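PDB 3LMD: geranylgeranyl pyrophosphate synthase from Corynebacterium glutamicum, which probably condenses isopentenyl diphosphate with an allylic diphosphate in a magnesium-dependent chain elongation, as other trans-prenyl diphosphate synthases of the FPP/GGPP family do. Local coordinates for residues A38-N41 and D42-Q46; V103-I106 and T107-A110. All blocks are in the same frame, centred on the assembly; numbering follows the deposited sequence.

Contact 1. Residues A38-N41 and D42-Q46; sequences ARIN and DAMVQ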
loop_
_atom_site.group_PDB
_atom_site.type_symbol
_atom_site.label_atom_id
_atom_site.label_comp_id
_atom_site.label_asym_id
_atom_site.label_seq_id
_atom_site.Cartn_x
_atom_site.Cartn_y
_atom_site.Cartn_z
ATOM N N ALA A 38 -13.383 -24.340 21.898
ATOM C CA ALA A 38 -14.296 -24.651 20.788
ATOM C C ALA A 38 -14.840 -23.404 20.066
ATOM O O ALA A 38 -14.926 -23.364 18.826
ATOM C CB ALA A 38 -15.454 -25.514 21.284
ATOM N N ARG A 39 -15.255 -22.414 20.851
ATOM C CA ARG A 39 -15.806 -21.174 20.324
ATOM C C ARG A 39 -14.747 -20.445 19.491
ATOM O O ARG A 39 -15.011 -20.013 18.367
ATOM C CB ARG A 39 -16.258 -20.267 21.474
ATOM C CG ARG A 39 -17.536 -20.712 22.177
ATOM C CD ARG A 39 -18.061 -19.623 23.119
ATOM N NE ARG A 39 -17.024 -19.059 23.998
ATOM C CZ ARG A 39 -16.696 -19.547 25.197
ATOM N NH1 ARG A 39 -17.301 -20.627 25.673
ATOM N NH2 ARG A 39 -15.749 -18.963 25.923
ATOM N N ILE A 40 -13.548 -20.344 20.050
ATOM C CA ILE A 40 -12.424 -19.708 19.383
ATOM C C ILE A 40 -12.047 -20.470 18.104
ATOM O O ILE A 40 -11.960 -19.869 17.042
ATOM C CB ILE A 40 -11.221 -19.586 20.334
ATOM C CG1 ILE A 40 -11.528 -18.569 21.440
ATOM C CG2 ILE A 40 -9.967 -19.192 19.589
ATOM C CD1 ILE A 40 -11.746 -17.152 20.954
ATOM N N ASN A 41 -11.844 -21.786 18.201
ATOM C CA ASN A 41 -11.599 -22.620 17.010
ATOM C C ASN A 41 -12.632 -22.423 15.885
ATOM O O ASN A 41 -12.256 -22.265 14.722
ATOM C CB ASN A 41 -11.459 -24.106 17.365
ATOM C CG ASN A 41 -10.115 -24.426 18.011
ATOM O OD1 ASN A 41 -9.187 -23.614 17.982
ATOM N ND2 ASN A 41 -10.009 -25.604 18.600
ATOM N N ASP A 42 -13.915 -22.419 16.225
ATOM C CA ASP A 42 -14.974 -22.177 15.231
ATOM C C ASP A 42 -14.844 -20.798 14.584
ATOM O O ASP A 42 -15.063 -20.635 13.389
ATOM C CB ASP A 42 -16.358 -22.241 15.869
ATOM C CG ASP A 42 -16.748 -23.646 16.283
ATOM O OD1 ASP A 42 -15.968 -24.583 16.009
ATOM O OD2 ASP A 42 -17.830 -23.807 16.889
ATOM N N ALA A 43 -14.540 -19.798 15.388
ATOM C CA ALA A 43 -14.400 -18.459 14.836
ATOM C C ALA A 43 -13.120 -18.358 13.976
ATOM O O ALA A 43 -13.123 -17.644 12.975
ATOM C CB ALA A 43 -14.422 -17.411 15.941
ATOM N N MET A 44 -12.055 -19.091 14.331
ATOM C CA MET A 44 -10.832 -19.109 13.500
ATOM C C MET A 44 -11.081 -19.707 12.115
ATOM O O MET A 44 -10.445 -19.304 11.131
ATOM C CB MET A 44 -9.633 -19.794 14.183
ATOM C CG MET A 44 -8.927 -18.954 15.249
ATOM S SD MET A 44 -8.026 -17.482 14.610
ATOM C CE MET A 44 -7.739 -17.905 12.907
ATOM N N VAL A 45 -11.988 -20.676 12.022
ATOM C CA VAL A 45 -12.335 -21.236 10.707
ATOM C C VAL A 45 -13.015 -20.150 9.866
ATOM O O VAL A 45 -12.758 -19.993 8.652
ATOM C CB VAL A 45 -13.311 -22.438 10.869
ATOM C CG1 VAL A 45 -13.923 -22.847 9.508
ATOM C CG2 VAL A 45 -12.617 -23.607 11.553
ATOM N N GLN A 46 -13.907 -19.398 10.491
ATOM C CA GLN A 46 -14.593 -18.315 9.808
ATOM C C GLN A 46 -13.615 -17.211 9.336
ATOM O O GLN A 46 -13.764 -16.658 8.247
ATOM C CB GLN A 46 -15.640 -17.701 10.725
ATOM C CG GLN A 46 -16.771 -18.680 11.128
ATOM C CD GLN A 46 -17.679 -18.083 12.193
ATOM O OE1 GLN A 46 -18.438 -17.155 11.924
ATOM N NE2 GLN A 46 -17.594 -18.606 13.414
#

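Contact 2. Residues V103-I106 and T107-A110; sequences VVEI and THLA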
loop_
_atom_site.group_PDB
_atom_site.type_symbol
_atom_site.label_atom_id
_atom_site.label_comp_id
_atom_site.label_asym_id
_atom_site.label_seq_id
_atom_site.Cartn_x
_atom_site.Cartn_y
_atom_site.Cartn_z
ATOM N N VAL A 103 -8.963 -8.246 8.602
ATOM C CA VAL A 103 -8.266 -7.020 8.216
ATOM C C VAL A 103 -6.874 -6.992 8.851
ATOM O O VAL A 103 -5.885 -6.660 8.183
ATOM C CB VAL A 103 -9.076 -5.774 8.625
ATOM C CG1 VAL A 103 -8.202 -4.472 8.538
ATOM C CG2 VAL A 103 -10.317 -5.630 7.702
ATOM N N VAL A 104 -6.791 -7.335 10.135
ATOM C CA VAL A 104 -5.479 -7.372 10.801
ATOM C C VAL A 104 -4.552 -8.350 10.098
ATOM O O VAL A 104 -3.380 -8.035 9.818
ATOM C CB VAL A 104 -5.601 -7.713 12.299
ATOM C CG1 VAL A 104 -4.204 -7.953 12.938
ATOM C CG2 VAL A 104 -6.347 -6.569 13.008
ATOM N N GLU A 105 -5.046 -9.545 9.820
ATOM C CA GLU A 105 -4.178 -10.540 9.183
ATOM C C GLU A 105 -3.742 -10.172 7.767
ATOM O O GLU A 105 -2.604 -10.454 7.377
ATOM C CB GLU A 105 -4.804 -11.938 9.207
ATOM C CG GLU A 105 -3.882 -12.987 8.619
ATOM C CD GLU A 105 -2.692 -13.348 9.522
ATOM O OE1 GLU A 105 -2.505 -12.739 10.586
ATOM O OE2 GLU A 105 -1.940 -14.288 9.174
ATOM N N ILE A 106 -4.639 -9.545 6.998
ATOM C CA ILE A 106 -4.295 -9.119 5.632
ATOM C C ILE A 106 -3.219 -8.060 5.688
ATOM O O ILE A 106 -2.309 -8.012 4.854
ATOM C CB ILE A 106 -5.535 -8.526 4.911
ATOM C CG1 ILE A 106 -6.500 -9.669 4.492
ATOM C CG2 ILE A 106 -5.071 -7.733 3.676
ATOM C CD1 ILE A 106 -7.896 -9.131 3.962
ATOM N N THR A 107 -3.331 -7.183 6.674
ATOM C CA THR A 107 -2.321 -6.124 6.837
ATOM C C THR A 107 -0.970 -6.703 7.191
ATOM O O THR A 107 0.066 -6.284 6.637
ATOM C CB THR A 107 -2.768 -5.123 7.909
ATOM O OG1 THR A 107 -3.983 -4.501 7.459
ATOM C CG2 THR A 107 -1.687 -4.031 8.128
ATOM N N HIS A 108 -0.986 -7.688 8.089
ATOM C CA HIS A 108 0.217 -8.441 8.407
ATOM C C HIS A 108 0.846 -9.034 7.159
ATOM O O HIS A 108 2.052 -8.894 6.947
ATOM C CB HIS A 108 -0.106 -9.553 9.444
ATOM C CG HIS A 108 1.002 -10.524 9.649
ATOM N ND1 HIS A 108 2.272 -10.131 10.033
ATOM C CD2 HIS A 108 1.038 -11.874 9.529
ATOM C CE1 HIS A 108 3.043 -11.206 10.135
ATOM N NE2 HIS A 108 2.320 -12.272 9.828
ATOM N N LEU A 109 0.054 -9.733 6.339
ATOM C CA LEU A 109 0.587 -10.355 5.128
ATOM C C LEU A 109 1.130 -9.317 4.131
ATOM O O LEU A 109 2.204 -9.521 3.538
ATOM C CB LEU A 109 -0.481 -11.255 4.453
ATOM C CG LEU A 109 -0.919 -12.423 5.352
ATOM C CD1 LEU A 109 -2.109 -13.219 4.730
ATOM C CD2 LEU A 109 0.296 -13.353 5.645
ATOM N N ALA A 110 0.410 -8.219 3.944
ATOM C CA ALA A 110 0.851 -7.164 2.997
ATOM C C ALA A 110 2.230 -6.663 3.380
ATOM O O ALA A 110 3.110 -6.491 2.547
ATOM C CB ALA A 110 -0.156 -5.997 2.967
#

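Contact 1. Residues A38-N41 and D42-Q46
I40 and M44 lie one turn apart on the inner side of helix 34-55 and touch loosely, I40 CG2 alongside M44 CG at 4.5 Å. The M44 chain leaves with CG beside its own backbone N (chi1 -77°), which also lays CG 3.6 Å from I40 O of the preceding turn. From there two further bends, at chi2 and chi3, carry SD and CE away from I40. In the backbone of the same pair, M44 N bonds to I40 O at 2.8 Å. The same i to i+4 pattern, that of a regular alpha-helix, links D42 to A38, A43 to R39 and V45 to N41. I40, A43 and M44 make the packed stripe of this amphipathic helix: all three rest on L83 of helix 77-86, and A43 also meets I98 of helix 95-118. On the exposed side D42 swings its carboxylate back toward the preceding turn (chi1 -70°), bringing OD1 within 3.2 Å of A38 O; both are acceptors, and the carboxylate gains no bond from this, A38 O taking D42 N instead. V45 sets CG2 rather than CG1 over the previous turn, 3.5 Å from N41 O. Q46 folds its amide back along the helix, and NE2 gives a weak hydrogen bond to D42 O at 3.2 Å, alongside the weak backbone bond from Q46 N.

Contact 2. Residues V103-I106 and T107-A110
T107 grips the carbonyl of V103 twice: its backbone N and its hydroxyl OG1 both donate to V103 O, each at 3.0 Å. They reach the oxygen from opposite faces of the carbonyl plane, the hydroxyl 33° out of it. The bond depends on the rotation about CA-CB, which puts OG1 beside the backbone N (chi1 -63°) and turns it back toward the previous turn. In this way a buried hydroxyl finds its acceptor inside its own helix, while the ordinary helical bond stays in place. I106, the next large contributor, accepts A110 N at its own O (2.9 Å). Its branches face outward to L51 of helix 34-55 and L146 of helix 132-157. Helix 95-118 is a central helix of the all-alpha prenyl synthase fold; D115 lies farther along it and D119 just beyond its end, both seen to bind calcium in this protein, though no ion is bound to this chain in the model. The side chain of H108 lies about 8 Å from that of D115. E105 and H108 run side by side, their carboxylate and imidazole planes 47° apart. The glutamate chain bends at chi2, bringing OE1 and OE2 each 3.8 Å from H108 CD2, with OE2 in the ring plane at its edge. The stronger hold on that carboxylate is a salt bridge from OE2 to R76, which leaves the histidine a neighbour rather than the main partner. L109 turns CG back to lie 3.3 Å from E105 O.

Overall arrangement
Coming from the N terminus, the chain meets contact 1 in helix 34-55 and contact 2 only later, in helix 95-118. Each is formed within continuous helix, so neither closes a loop; they stand in series, neither nesting nor crossing. Their centres are about 19 Å apart and their nearest atoms about 8 Å, without touching. The helices that carry them do meet: Q46 rests on I98, upstream of contact 2, while E105 reaches back to L51, downstream of contact 1. Helix 77-86 packs against both, through L83 on the 38-46 side and R78 on the 103-110 side. Contact 1 lies nearer the periphery, whereas contact 2 is buried and extends the packing to helices 132-157 and 188-214.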